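Local coordinates for protein multiheme cytochrome cf (Carboxydothermus ferrireducens DSM 11255, PDB 6QVM) that probably carries electrons through a chain of c-type hemes in the bacterial S-layer to insoluble extracellular Fe(III) substrates, at residues A[246-251]-A[273-278]; A[287-292]-A[306-311]; A[318-323]-A[344-349]. One frame throughout, in Å; residues are numbered along the deposited sequence.

Interaction 1. Residues A[246-251]-A[273-278]; sequences MVKTPD and VINSPT. With HEC (heme c), chain J.
Met246 and Ile274 meet where edge strand 247-248 pairs antiparallel with strand 270-275, at one margin of a five-stranded sheet bordering a heme. The Met246 side chain illustrates how such an edge reaches a cofactor. Its CB lies 3.9 Å from the propionate oxygen O2D of the chain J heme, and CG runs on towards the ring methyl CMD. Because CG stands anti to the backbone N (chi1 177°) and the chain bends at the next bond (chi2 69°), SD arrives 3.4 Å from the propionate carbon CGD of that heme. The chain stays extended at its last bond, and CE ends 3.6 Å from Ile274 CG2 and 3.8 Å from the heme CMD. Backbone bonds fix the register: Lys248 and Val273 exchange a reciprocal pair, and Asn275 N donates to Met246 O. Beyond them, Lys296 NZ holds Asn275 OD1. On the face shared by Val247 and Ile274 the two side chains lie alongside each other, Val247 CG2 being 4.1 Å from Ile274 CD1.

Interaction 2. Residues A[287-292]-A[306-311]; sequences YKYMPY and HTQNWL. With HEC (heme c), chain H.
Tyr289 leans against His306 and Trp310 at the start of helix 310-313, and the three form an aromatic cluster, whose Tyr289 and His306 touch the periphery of the chain H heme. Closest to the cofactor is the phenol end: Tyr289 OH lies 3.0 Å from the heme methyl CMB. The same end reaches the indole, crossing the Trp310 side chain at about a right angle, with Tyr289 OH 3.0 Å from Trp310 CD1. His306 runs alongside the tyrosine and turns its ring edge towards the tyrosine face, the planes at 50°. Its CD2 is 3.8 Å from the same heme methyl, and Asp304 holds its ND1. Gln308 adds a polar neighbour to the heme periphery, its NE2 3.6 Å from the heme CBB.

A second shell of backbone bonds sets these rings in place. Tyr289 N donates to Gln308 O, and Trp310 N donates to Tyr287 O over 2.6 Å, the donor lying nearly on the line of the carbonyl bond. The two chain segments run in nearly opposite directions, bridged once, at Lys288 and Asn309. Asn309 is the N-cap of the helix, its OD1 accepting from Val312 N.

Further out, Tyr287 is tied through its OH to Glu342 and presents CD1 to the edge of the Trp310 indole. Leu311 has CG anti to its backbone N (chi1 -170°), which sends a methyl over the tyrosine: Leu311 CD2 sits 3.7 Å from the centroid of the Tyr287 ring, 8° off its normal.

Interaction 3. Residues A[318-323]-A[344-349]; sequences HVTGYP and FTEPGI. With HEC (heme c), chain H.
Thr320 O is gripped by two consecutive amides of the facing segment, Thr345 N at 3.2 Å and Glu346 N at 3.0 Å, which makes this two-stranded antiparallel ribbon a textbook case of a classic beta bulge. Thr320 N returns a bond to Glu346 O, and the threonine hydroxyl takes up a further carbonyl: Thr320 OG1 donates to Gly348 O over 2.6 Å, in the carbonyl plane and on a lone pair. The same hydroxyl accepts from Gly350 N, so it works in both directions. Gly321 follows at a point where a beta carbon would run into Thr345 OG1.

Apolar packing fills the other face. Val319 crosses the Phe344 ring at about a right angle, with Val319 CG1 3.8 Å from the ring centroid and 9° off its normal, while Val319 CG2 rests 3.6 Å from Phe344 CB. The ring takes this place because Phe344 CG stands between its own backbone N and carbonyl carbon (chi1 63°). An alanine at Phe344 is likely to leave Val319 CG1 without its aromatic floor and open a gap beside Trp310 and Leu311, which also touch the ring.

At the opposite end His318, the last residue of a CXXCH motif, points its ring edge at the chain H heme, with His318 NE2 2.9 Å from the heme iron. His318 O accepts a weak bond from Gly348 N, so the ribbon's pairing thins beside this residue. The closing histidine of such a motif is expected to be an axial heme ligand, and His318 is probably one, although its separation from the iron is long for a coordination bond.

How the interactions relate
Interactions 1 and 3 are buried, whereas interaction 2 lies farther from the chain centre and is only partly so, with Lys288 beside a glycan. The chemistry follows the place. Interaction 1 is regular edge pairing in the five-stranded sheet, interaction 3 a bulged two-stranded ribbon, and interaction 2 a loop held by a single bridge and a cluster of rings. Trp310 joins all three, meeting Ile274 and Val247 of the first and His318, Val319 and Phe344 of the third. Met246 and Val247 also touch His318 directly. Interactions 2 and 3 approach the chain H heme at its periphery and its iron; interaction 1 borders the propionate of the chain J heme and, through Met246, also reaches the chain H heme.

Interaction 1. Residues A[246-251]-A[273-278]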
loop_
_atom_site.group_PDB
_atom_site.type_symbol
_atom_site.label_atom_id
_atom_site.label_comp_id
_atom_site.label_asym_id
_atom_site.label_seq_id
_atom_site.Cartn_x
_atom_site.Cartn_y
_atom_site.Cartn_z
ATOM N N MET A 246 6.954 4.646 -10.889
ATOM C CA MET A 246 6.400 5.673 -11.770
ATOM C C MET A 246 7.484 6.546 -12.396
ATOM O O MET A 246 7.334 6.996 -13.540
ATOM C CB MET A 246 5.404 6.538 -10.995
ATOM C CG MET A 246 4.800 7.691 -11.783
ATOM S SD MET A 246 3.678 7.154 -13.090
ATOM C CE MET A 246 2.912 8.706 -13.551
ATOM N N VAL A 247 8.583 6.781 -11.683
ATOM C CA VAL A 247 9.608 7.731 -12.109
ATOM C C VAL A 247 10.958 7.029 -12.100
ATOM O O VAL A 247 11.407 6.546 -11.052
ATOM C CB VAL A 247 9.633 8.980 -11.212
ATOM C CG1 VAL A 247 10.731 9.928 -11.642
ATOM C CG2 VAL A 247 8.273 9.671 -11.227
ATOM N N LYS A 248 11.609 6.989 -13.258
ATOM C CA LYS A 248 12.897 6.333 -13.425
ATOM C C LYS A 248 13.926 7.300 -13.992
ATOM O O LYS A 248 13.592 8.372 -14.505
ATOM C CB LYS A 248 12.796 5.119 -14.356
ATOM C CG LYS A 248 11.925 3.994 -13.832
ATOM C CD LYS A 248 12.419 3.548 -12.472
ATOM C CE LYS A 248 11.679 2.321 -11.994
ATOM N NZ LYS A 248 12.111 1.928 -10.630
ATOM N N THR A 249 15.190 6.895 -13.902
ATOM C CA THR A 249 16.265 7.489 -14.679
ATOM C C THR A 249 16.572 6.597 -15.877
ATOM O O THR A 249 16.309 5.388 -15.848
ATOM C CB THR A 249 17.518 7.683 -13.817
ATOM O OG1 THR A 249 17.916 6.429 -13.246
ATOM C CG2 THR A 249 17.265 8.696 -12.705
ATOM N N PRO A 250 17.105 7.170 -16.964
ATOM C CA PRO A 250 17.274 6.385 -18.207
ATOM C C PRO A 250 18.122 5.124 -18.076
ATOM O O PRO A 250 17.846 4.141 -18.774
ATOM C CB PRO A 250 17.915 7.401 -19.162
ATOM C CG PRO A 250 17.363 8.704 -18.710
ATOM C CD PRO A 250 17.288 8.614 -17.203
ATOM N N ASP A 251 19.149 5.107 -17.219
ATOM C CA ASP A 251 19.993 3.916 -17.128
ATOM C C ASP A 251 19.224 2.698 -16.624
ATOM O O ASP A 251 19.690 1.567 -16.793
ATOM C CB ASP A 251 21.208 4.187 -16.228
ATOM C CG ASP A 251 20.826 4.778 -14.882
ATOM O OD1 ASP A 251 20.142 4.089 -14.095
ATOM O OD2 ASP A 251 21.215 5.934 -14.614
ATOM N N VAL A 273 12.360 9.527 -16.517
ATOM C CA VAL A 273 11.436 8.813 -17.389
ATOM C C VAL A 273 10.175 8.512 -16.594
ATOM O O VAL A 273 10.246 7.940 -15.500
ATOM C CB VAL A 273 12.055 7.517 -17.936
ATOM C CG1 VAL A 273 11.072 6.806 -18.863
ATOM C CG2 VAL A 273 13.367 7.812 -18.645
ATOM N N ILE A 274 9.028 8.911 -17.130
ATOM C CA ILE A 274 7.744 8.611 -16.512
ATOM C C ILE A 274 7.290 7.252 -17.030
ATOM O O ILE A 274 7.097 7.067 -18.236
ATOM C CB ILE A 274 6.710 9.707 -16.809
ATOM C CG1 ILE A 274 7.285 11.081 -16.449
ATOM C CG2 ILE A 274 5.432 9.456 -16.031
ATOM C CD1 ILE A 274 7.910 11.147 -15.059
ATOM N N ASN A 275 7.126 6.299 -16.115
ATOM C CA ASN A 275 7.071 4.877 -16.446
ATOM C C ASN A 275 5.682 4.327 -16.143
ATOM O O ASN A 275 5.319 4.152 -14.976
ATOM C CB ASN A 275 8.154 4.126 -15.671
ATOM C CG ASN A 275 8.210 2.651 -16.012
ATOM O OD1 ASN A 275 7.799 2.230 -17.093
ATOM N ND2 ASN A 275 8.709 1.852 -15.075
ATOM N N SER A 276 4.915 4.030 -17.199
ATOM C CA SER A 276 3.560 3.502 -17.083
ATOM C C SER A 276 3.499 2.127 -17.746
ATOM O O SER A 276 4.452 1.741 -18.435
ATOM C CB SER A 276 2.560 4.470 -17.724
ATOM O OG SER A 276 2.534 4.322 -19.133
ATOM N N PRO A 277 2.416 1.357 -17.570
ATOM C CA PRO A 277 2.393 -0.003 -18.144
ATOM C C PRO A 277 2.564 -0.063 -19.657
ATOM O O PRO A 277 3.078 -1.067 -20.166
ATOM C CB PRO A 277 1.021 -0.537 -17.712
ATOM C CG PRO A 277 0.723 0.196 -16.449
ATOM C CD PRO A 277 1.299 1.574 -16.630
ATOM N N THR A 278 2.165 0.977 -20.395
ATOM C CA THR A 278 2.218 0.921 -21.851
ATOM C C THR A 278 3.164 1.933 -22.484
ATOM O O THR A 278 3.522 1.760 -23.653
ATOM C CB THR A 278 0.819 1.118 -22.453
ATOM O OG1 THR A 278 0.275 2.349 -21.966
ATOM C CG2 THR A 278 -0.103 -0.035 -22.086
HETATM FE FE HEC J . -2.347 4.819 -7.077
HETATM C CHA HEC J . -1.434 3.592 -10.117
HETATM C CHB HEC J . -4.611 2.237 -6.725
HETATM C CHC HEC J . -2.871 5.715 -3.797
HETATM C CHD HEC J . -0.545 7.723 -7.590
HETATM N NA HEC J . -2.912 3.210 -8.194
HETATM C C1A HEC J . -2.438 2.917 -9.456
HETATM C C2A HEC J . -3.176 1.781 -9.968
HETATM C C3A HEC J . -4.057 1.409 -9.033
HETATM C C4A HEC J . -3.911 2.304 -7.905
HETATM C CMA HEC J . -5.060 0.245 -9.153
HETATM C CAA HEC J . -2.975 1.131 -11.353
HETATM C CBA HEC J . -2.002 -0.036 -11.221
HETATM C CGA HEC J . -1.927 -0.750 -12.545
HETATM O O1A HEC J . -1.940 -0.072 -13.611
HETATM O O2A HEC J . -1.847 -2.005 -12.529
HETATM N NB HEC J . -3.528 4.115 -5.551
HETATM C C1B HEC J . -4.347 3.000 -5.607
HETATM C C2B HEC J . -4.889 2.774 -4.287
HETATM C C3B HEC J . -4.418 3.741 -3.472
HETATM C C4B HEC J . -3.546 4.601 -4.257
HETATM C CMB HEC J . -5.875 1.629 -3.958
HETATM C CAB HEC J . -4.726 3.926 -1.964
HETATM C CBB HEC J . -4.329 2.693 -1.114
HETATM N NC HEC J . -1.856 6.452 -5.936
HETATM C C1C HEC J . -2.100 6.569 -4.574
HETATM C C2C HEC J . -1.430 7.769 -4.094
HETATM C C3C HEC J . -0.727 8.298 -5.124
HETATM C C4C HEC J . -1.023 7.496 -6.311
HETATM C CMC HEC J . -1.403 8.228 -2.615
HETATM C CAC HEC J . 0.148 9.589 -5.134
HETATM C CBC HEC J . 1.322 9.560 -4.125
HETATM N ND HEC J . -1.176 5.546 -8.611
HETATM C C1D HEC J . -0.522 6.781 -8.604
HETATM C C2D HEC J . 0.179 6.929 -9.857
HETATM C C3D HEC J . -0.101 5.641 -10.637
HETATM C C4D HEC J . -0.947 4.839 -9.789
HETATM C CMD HEC J . 1.034 8.123 -10.321
HETATM C CAD HEC J . 0.431 5.259 -12.028
HETATM C CBD HEC J . 1.654 4.375 -11.760
HETATM C CGD HEC J . 2.406 4.045 -13.024
HETATM O O1D HEC J . 1.779 4.095 -14.115
HETATM O O2D HEC J . 3.623 3.725 -12.934
#

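Interaction 2. Residues A[287-292]-A[306-311]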
loop_
_atom_site.group_PDB
_atom_site.type_symbol
_atom_site.label_atom_id
_atom_site.label_comp_id
_atom_site.label_asym_id
_atom_site.label_seq_id
_atom_site.Cartn_x
_atom_site.Cartn_y
_atom_site.Cartn_z
ATOM N N TYR A 287 12.948 20.122 -16.955
ATOM C CA TYR A 287 11.750 19.495 -16.400
ATOM C C TYR A 287 10.535 19.581 -17.309
ATOM O O TYR A 287 9.405 19.347 -16.844
ATOM C CB TYR A 287 11.393 20.063 -15.021
ATOM C CG TYR A 287 12.453 19.797 -13.991
ATOM C CD1 TYR A 287 12.484 18.598 -13.296
ATOM C CD2 TYR A 287 13.433 20.740 -13.723
ATOM C CE1 TYR A 287 13.454 18.348 -12.351
ATOM C CE2 TYR A 287 14.415 20.501 -12.784
ATOM C CZ TYR A 287 14.419 19.301 -12.101
ATOM O OH TYR A 287 15.387 19.042 -11.165
ATOM N N LYS A 288 10.721 19.895 -18.586
ATOM C CA LYS A 288 9.624 19.880 -19.537
ATOM C C LYS A 288 9.644 18.579 -20.321
ATOM O O LYS A 288 10.702 17.989 -20.547
ATOM C CB LYS A 288 9.698 21.063 -20.500
ATOM C CG LYS A 288 9.678 22.413 -19.821
ATOM C CD LYS A 288 9.148 23.512 -20.719
ATOM C CE LYS A 288 9.286 24.866 -20.034
ATOM N NZ LYS A 288 8.351 25.876 -20.607
ATOM N N TYR A 289 8.462 18.137 -20.738
ATOM C CA TYR A 289 8.375 16.902 -21.493
ATOM C C TYR A 289 9.039 17.063 -22.857
ATOM O O TYR A 289 9.212 18.170 -23.373
ATOM C CB TYR A 289 6.919 16.471 -21.642
ATOM C CG TYR A 289 6.325 15.966 -20.346
ATOM C CD1 TYR A 289 6.682 14.725 -19.839
ATOM C CD2 TYR A 289 5.421 16.735 -19.624
ATOM C CE1 TYR A 289 6.148 14.257 -18.659
ATOM C CE2 TYR A 289 4.885 16.275 -18.438
ATOM C CZ TYR A 289 5.251 15.035 -17.967
ATOM O OH TYR A 289 4.727 14.573 -16.791
ATOM N N MET A 290 9.423 15.936 -23.430
ATOM C CA MET A 290 10.228 15.855 -24.636
ATOM C C MET A 290 9.366 15.496 -25.839
ATOM O O MET A 290 8.243 15.007 -25.689
ATOM C CB MET A 290 11.339 14.818 -24.447
ATOM C CG MET A 290 12.156 15.032 -23.182
ATOM S SD MET A 290 13.769 15.753 -23.507
ATOM C CE MET A 290 14.751 14.796 -22.374
ATOM N N PRO A 291 9.851 15.746 -27.059
ATOM C CA PRO A 291 8.994 15.559 -28.242
ATOM C C PRO A 291 8.625 14.110 -28.549
ATOM O O PRO A 291 7.666 13.894 -29.301
ATOM C CB PRO A 291 9.827 16.175 -29.378
ATOM C CG PRO A 291 11.235 16.143 -28.888
ATOM C CD PRO A 291 11.127 16.394 -27.412
ATOM N N TYR A 292 9.338 13.117 -28.012
ATOM C CA TYR A 292 9.011 11.719 -28.260
ATOM C C TYR A 292 8.612 11.012 -26.972
ATOM O O TYR A 292 9.103 11.331 -25.887
ATOM C CB TYR A 292 10.182 10.950 -28.883
ATOM C CG TYR A 292 10.517 11.305 -30.311
ATOM C CD1 TYR A 292 9.526 11.622 -31.233
ATOM C CD2 TYR A 292 11.836 11.304 -30.740
ATOM C CE1 TYR A 292 9.847 11.938 -32.542
ATOM C CE2 TYR A 292 12.167 11.614 -32.041
ATOM C CZ TYR A 292 11.171 11.930 -32.940
ATOM O OH TYR A 292 11.507 12.241 -34.240
ATOM N N HIS A 306 3.097 16.402 -25.221
ATOM C CA HIS A 306 3.230 16.961 -23.882
ATOM C C HIS A 306 4.316 18.031 -23.875
ATOM O O HIS A 306 5.424 17.807 -24.373
ATOM C CB HIS A 306 3.559 15.867 -22.867
ATOM C CG HIS A 306 2.373 15.065 -22.424
ATOM N ND1 HIS A 306 2.137 13.779 -22.859
ATOM C CD2 HIS A 306 1.361 15.365 -21.575
ATOM C CE1 HIS A 306 1.028 13.322 -22.302
ATOM N NE2 HIS A 306 0.537 14.266 -21.517
ATOM N N THR A 307 4.000 19.195 -23.306
ATOM C CA THR A 307 4.979 20.257 -23.145
ATOM C C THR A 307 4.978 20.857 -21.748
ATOM O O THR A 307 5.721 21.817 -21.507
ATOM C CB THR A 307 4.751 21.381 -24.170
ATOM O OG1 THR A 307 3.397 21.847 -24.087
ATOM C CG2 THR A 307 5.046 20.901 -25.590
ATOM N N GLN A 308 4.181 20.321 -20.826
ATOM C CA GLN A 308 4.112 20.860 -19.476
ATOM C C GLN A 308 5.451 20.717 -18.759
ATOM O O GLN A 308 6.328 19.942 -19.152
ATOM C CB GLN A 308 3.021 20.161 -18.656
ATOM C CG GLN A 308 1.629 20.184 -19.271
ATOM C CD GLN A 308 1.379 19.017 -20.203
ATOM O OE1 GLN A 308 2.280 18.564 -20.908
ATOM N NE2 GLN A 308 0.147 18.521 -20.208
ATOM N N ASN A 309 5.606 21.503 -17.694
ATOM C CA ASN A 309 6.689 21.307 -16.738
ATOM C C ASN A 309 6.262 20.195 -15.789
ATOM O O ASN A 309 5.304 20.353 -15.024
ATOM C CB ASN A 309 6.997 22.604 -15.993
ATOM C CG ASN A 309 8.219 22.489 -15.086
ATOM O OD1 ASN A 309 8.409 21.484 -14.395
ATOM N ND2 ASN A 309 9.048 23.527 -15.082
ATOM N N TRP A 310 6.976 19.067 -15.840
ATOM C CA TRP A 310 6.588 17.907 -15.045
ATOM C C TRP A 310 6.720 18.195 -13.559
ATOM O O TRP A 310 5.858 17.810 -12.762
ATOM C CB TRP A 310 7.430 16.692 -15.432
ATOM C CG TRP A 310 7.400 15.592 -14.413
ATOM C CD1 TRP A 310 6.443 14.626 -14.272
ATOM C CD2 TRP A 310 8.369 15.349 -13.387
ATOM N NE1 TRP A 310 6.757 13.797 -13.225
ATOM C CE2 TRP A 310 7.938 14.215 -12.666
ATOM C CE3 TRP A 310 9.564 15.974 -13.013
ATOM C CZ2 TRP A 310 8.655 13.698 -11.591
ATOM C CZ3 TRP A 310 10.276 15.457 -11.944
ATOM C CH2 TRP A 310 9.817 14.333 -11.243
ATOM N N LEU A 311 7.790 18.886 -13.169
ATOM C CA LEU A 311 8.020 19.155 -11.752
ATOM C C LEU A 311 6.936 20.053 -11.170
ATOM O O LEU A 311 6.487 19.843 -10.037
ATOM C CB LEU A 311 9.399 19.778 -11.565
ATOM C CG LEU A 311 9.948 19.918 -10.147
ATOM C CD1 LEU A 311 10.043 18.567 -9.461
ATOM C CD2 LEU A 311 11.311 20.598 -10.180
HETATM FE FE HEC H . -0.662 11.354 -13.869
HETATM C CHA HEC H . -1.367 8.014 -14.470
HETATM C CHB HEC H . 1.138 11.455 -16.801
HETATM C CHC HEC H . -0.161 14.737 -13.436
HETATM C CHD HEC H . -2.068 11.169 -10.761
HETATM N NA HEC H . -0.202 9.992 -15.357
HETATM C C1A HEC H . -0.568 8.660 -15.388
HETATM C C2A HEC H . 0.013 8.059 -16.572
HETATM C C3A HEC H . 0.704 9.004 -17.220
HETATM C C4A HEC H . 0.582 10.239 -16.469
HETATM C CMA HEC H . 1.495 8.803 -18.529
HETATM C CAA HEC H . -0.163 6.585 -17.001
HETATM C CBA HEC H . -1.479 6.496 -17.777
HETATM C CGA HEC H . -1.681 5.110 -18.335
HETATM O O1A HEC H . -1.691 4.122 -17.550
HETATM O O2A HEC H . -1.856 5.008 -19.578
HETATM N NB HEC H . 0.334 12.820 -14.896
HETATM C C1B HEC H . 0.921 12.651 -16.140
HETATM C C2B HEC H . 1.290 13.962 -16.631
HETATM C C3B HEC H . 0.936 14.877 -15.703
HETATM C C4B HEC H . 0.328 14.169 -14.594
HETATM C CMB HEC H . 1.989 14.204 -17.986
HETATM C CAB HEC H . 1.128 16.414 -15.758
HETATM C CBB HEC H . 0.376 17.046 -16.952
HETATM N NC HEC H . -1.019 12.693 -12.368
HETATM C C1C HEC H . -0.764 14.052 -12.401
HETATM C C2C HEC H . -1.267 14.642 -11.175
HETATM C C3C HEC H . -1.800 13.655 -10.430
HETATM C C4C HEC H . -1.648 12.415 -11.172
HETATM C CMC HEC H . -1.166 16.139 -10.812
HETATM C CAC HEC H . -2.445 13.755 -9.025
HETATM C CBC HEC H . -3.732 14.602 -9.077
HETATM N ND HEC H . -1.546 9.823 -12.785
HETATM C C1D HEC H . -2.108 10.020 -11.528
HETATM C C2D HEC H . -2.767 8.804 -11.128
HETATM C C3D HEC H . -2.552 7.809 -12.283
HETATM C C4D HEC H . -1.784 8.535 -13.265
HETATM C CMD HEC H . -3.503 8.610 -9.788
HETATM C CAD HEC H . -3.039 6.346 -12.403
HETATM C CBD HEC H . -4.559 6.276 -12.234
HETATM C CGD HEC H . -5.248 6.732 -13.492
HETATM O O1D HEC H . -4.565 6.808 -14.540
HETATM O O2D HEC H . -6.469 7.019 -13.457
#

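Interaction 3. Residues A[318-323]-A[344-349]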
loop_
_atom_site.group_PDB
_atom_site.type_symbol
_atom_site.label_atom_id
_atom_site.label_comp_id
_atom_site.label_asym_id
_atom_site.label_seq_id
_atom_site.Cartn_x
_atom_site.Cartn_y
_atom_site.Cartn_z
ATOM N N HIS A 318 3.603 11.953 -8.425
ATOM C CA HIS A 318 4.484 10.939 -8.981
ATOM C C HIS A 318 5.717 10.675 -8.123
ATOM O O HIS A 318 6.501 9.783 -8.457
ATOM C CB HIS A 318 4.918 11.318 -10.404
ATOM C CG HIS A 318 3.789 11.543 -11.357
ATOM N ND1 HIS A 318 3.984 12.068 -12.617
ATOM C CD2 HIS A 318 2.455 11.332 -11.237
ATOM C CE1 HIS A 318 2.818 12.166 -13.235
ATOM N NE2 HIS A 318 1.873 11.715 -12.425
ATOM N N VAL A 319 5.901 11.404 -7.023
ATOM C CA VAL A 319 7.087 11.275 -6.191
ATOM C C VAL A 319 6.680 11.275 -4.723
ATOM O O VAL A 319 5.523 11.501 -4.366
ATOM C CB VAL A 319 8.125 12.386 -6.466
ATOM C CG1 VAL A 319 8.564 12.353 -7.933
ATOM C CG2 VAL A 319 7.554 13.733 -6.097
ATOM N N THR A 320 7.662 11.000 -3.870
ATOM C CA THR A 320 7.452 10.833 -2.440
ATOM C C THR A 320 8.535 11.587 -1.688
ATOM O O THR A 320 9.674 11.682 -2.150
ATOM C CB THR A 320 7.490 9.347 -2.052
ATOM O OG1 THR A 320 6.502 8.628 -2.798
ATOM C CG2 THR A 320 7.229 9.168 -0.549
ATOM N N GLY A 321 8.173 12.136 -0.532
ATOM C CA GLY A 321 9.153 12.578 0.435
ATOM C C GLY A 321 9.346 14.069 0.573
ATOM O O GLY A 321 10.271 14.486 1.279
ATOM N N TYR A 322 8.513 14.881 -0.063
ATOM C CA TYR A 322 8.705 16.318 0.036
ATOM C C TYR A 322 7.907 16.899 1.201
ATOM O O TYR A 322 6.951 16.282 1.683
ATOM C CB TYR A 322 8.310 16.991 -1.280
ATOM C CG TYR A 322 6.945 16.623 -1.815
ATOM C CD1 TYR A 322 5.816 17.346 -1.456
ATOM C CD2 TYR A 322 6.792 15.565 -2.701
ATOM C CE1 TYR A 322 4.569 17.013 -1.957
ATOM C CE2 TYR A 322 5.556 15.226 -3.205
ATOM C CZ TYR A 322 4.449 15.953 -2.835
ATOM O OH TYR A 322 3.221 15.612 -3.346
ATOM N N PRO A 323 8.288 18.082 1.690
ATOM C CA PRO A 323 7.609 18.646 2.866
ATOM C C PRO A 323 6.134 18.911 2.610
ATOM O O PRO A 323 5.732 19.310 1.515
ATOM C CB PRO A 323 8.369 19.952 3.127
ATOM C CG PRO A 323 9.696 19.753 2.486
ATOM C CD PRO A 323 9.435 18.908 1.273
ATOM N N PHE A 344 11.649 16.437 -3.306
ATOM C CA PHE A 344 11.333 15.048 -3.013
ATOM C C PHE A 344 12.605 14.219 -2.892
ATOM O O PHE A 344 13.638 14.525 -3.493
ATOM C CB PHE A 344 10.418 14.452 -4.086
ATOM C CG PHE A 344 11.031 14.400 -5.457
ATOM C CD1 PHE A 344 11.704 13.267 -5.886
ATOM C CD2 PHE A 344 10.914 15.471 -6.328
ATOM C CE1 PHE A 344 12.266 13.208 -7.147
ATOM C CE2 PHE A 344 11.468 15.418 -7.597
ATOM C CZ PHE A 344 12.153 14.286 -8.005
ATOM N N THR A 345 12.514 13.148 -2.108
ATOM C CA THR A 345 13.649 12.269 -1.866
ATOM C C THR A 345 13.472 10.860 -2.410
ATOM O O THR A 345 14.430 10.082 -2.361
ATOM C CB THR A 345 13.943 12.182 -0.360
ATOM O OG1 THR A 345 12.765 11.752 0.335
ATOM C CG2 THR A 345 14.387 13.536 0.180
ATOM N N GLU A 346 12.288 10.501 -2.903
ATOM C CA GLU A 346 12.054 9.185 -3.486
ATOM C C GLU A 346 11.261 9.362 -4.774
ATOM O O GLU A 346 10.118 9.858 -4.731
ATOM C CB GLU A 346 11.318 8.265 -2.515
ATOM C CG GLU A 346 11.172 6.834 -3.024
ATOM C CD GLU A 346 10.449 5.933 -2.038
ATOM O OE1 GLU A 346 9.999 4.842 -2.456
ATOM O OE2 GLU A 346 10.326 6.322 -0.851
ATOM N N PRO A 347 11.809 8.985 -5.923
ATOM C CA PRO A 347 10.998 8.972 -7.145
ATOM C C PRO A 347 9.989 7.839 -7.082
ATOM O O PRO A 347 10.303 6.736 -6.630
ATOM C CB PRO A 347 12.030 8.756 -8.256
ATOM C CG PRO A 347 13.146 8.038 -7.580
ATOM C CD PRO A 347 13.206 8.589 -6.179
ATOM N N GLY A 348 8.767 8.117 -7.529
ATOM C CA GLY A 348 7.715 7.124 -7.463
ATOM C C GLY A 348 6.917 7.216 -6.183
ATOM O O GLY A 348 7.198 8.007 -5.275
ATOM N N ILE A 349 5.879 6.385 -6.117
ATOM C CA ILE A 349 4.975 6.351 -4.972
ATOM C C ILE A 349 5.471 5.248 -4.043
ATOM O O ILE A 349 5.237 4.064 -4.285
ATOM C CB ILE A 349 3.520 6.127 -5.399
ATOM C CG1 ILE A 349 3.018 7.296 -6.246
ATOM C CG2 ILE A 349 2.625 5.916 -4.193
ATOM C CD1 ILE A 349 3.282 7.156 -7.720
HETATM FE FE HEC H . -0.662 11.354 -13.869
HETATM C CHA HEC H . -1.367 8.014 -14.470
HETATM C CHB HEC H . 1.138 11.455 -16.801
HETATM C CHC HEC H . -0.161 14.737 -13.436
HETATM C CHD HEC H . -2.068 11.169 -10.761
HETATM N NA HEC H . -0.202 9.992 -15.357
HETATM C C1A HEC H . -0.568 8.660 -15.388
HETATM C C2A HEC H . 0.013 8.059 -16.572
HETATM C C3A HEC H . 0.704 9.004 -17.220
HETATM C C4A HEC H . 0.582 10.239 -16.469
HETATM C CMA HEC H . 1.495 8.803 -18.529
HETATM C CAA HEC H . -0.163 6.585 -17.001
HETATM C CBA HEC H . -1.479 6.496 -17.777
HETATM C CGA HEC H . -1.681 5.110 -18.335
HETATM O O1A HEC H . -1.691 4.122 -17.550
HETATM O O2A HEC H . -1.856 5.008 -19.578
HETATM N NB HEC H . 0.334 12.820 -14.896
HETATM C C1B HEC H . 0.921 12.651 -16.140
HETATM C C2B HEC H . 1.290 13.962 -16.631
HETATM C C3B HEC H . 0.936 14.877 -15.703
HETATM C C4B HEC H . 0.328 14.169 -14.594
HETATM C CMB HEC H . 1.989 14.204 -17.986
HETATM C CAB HEC H . 1.128 16.414 -15.758
HETATM C CBB HEC H . 0.376 17.046 -16.952
HETATM N NC HEC H . -1.019 12.693 -12.368
HETATM C C1C HEC H . -0.764 14.052 -12.401
HETATM C C2C HEC H . -1.267 14.642 -11.175
HETATM C C3C HEC H . -1.800 13.655 -10.430
HETATM C C4C HEC H . -1.648 12.415 -11.172
HETATM C CMC HEC H . -1.166 16.139 -10.812
HETATM C CAC HEC H . -2.445 13.755 -9.025
HETATM C CBC HEC H . -3.732 14.602 -9.077
HETATM N ND HEC H . -1.546 9.823 -12.785
HETATM C C1D HEC H . -2.108 10.020 -11.528
HETATM C C2D HEC H . -2.767 8.804 -11.128
HETATM C C3D HEC H . -2.552 7.809 -12.283
HETATM C C4D HEC H . -1.784 8.535 -13.265
HETATM C CMD HEC H . -3.503 8.610 -9.788
HETATM C CAD HEC H . -3.039 6.346 -12.403
HETATM C CBD HEC H . -4.559 6.276 -12.234
HETATM C CGD HEC H . -5.248 6.732 -13.492
HETATM O O1D HEC H . -4.565 6.808 -14.540
HETATM O O2D HEC H . -6.469 7.019 -13.457
#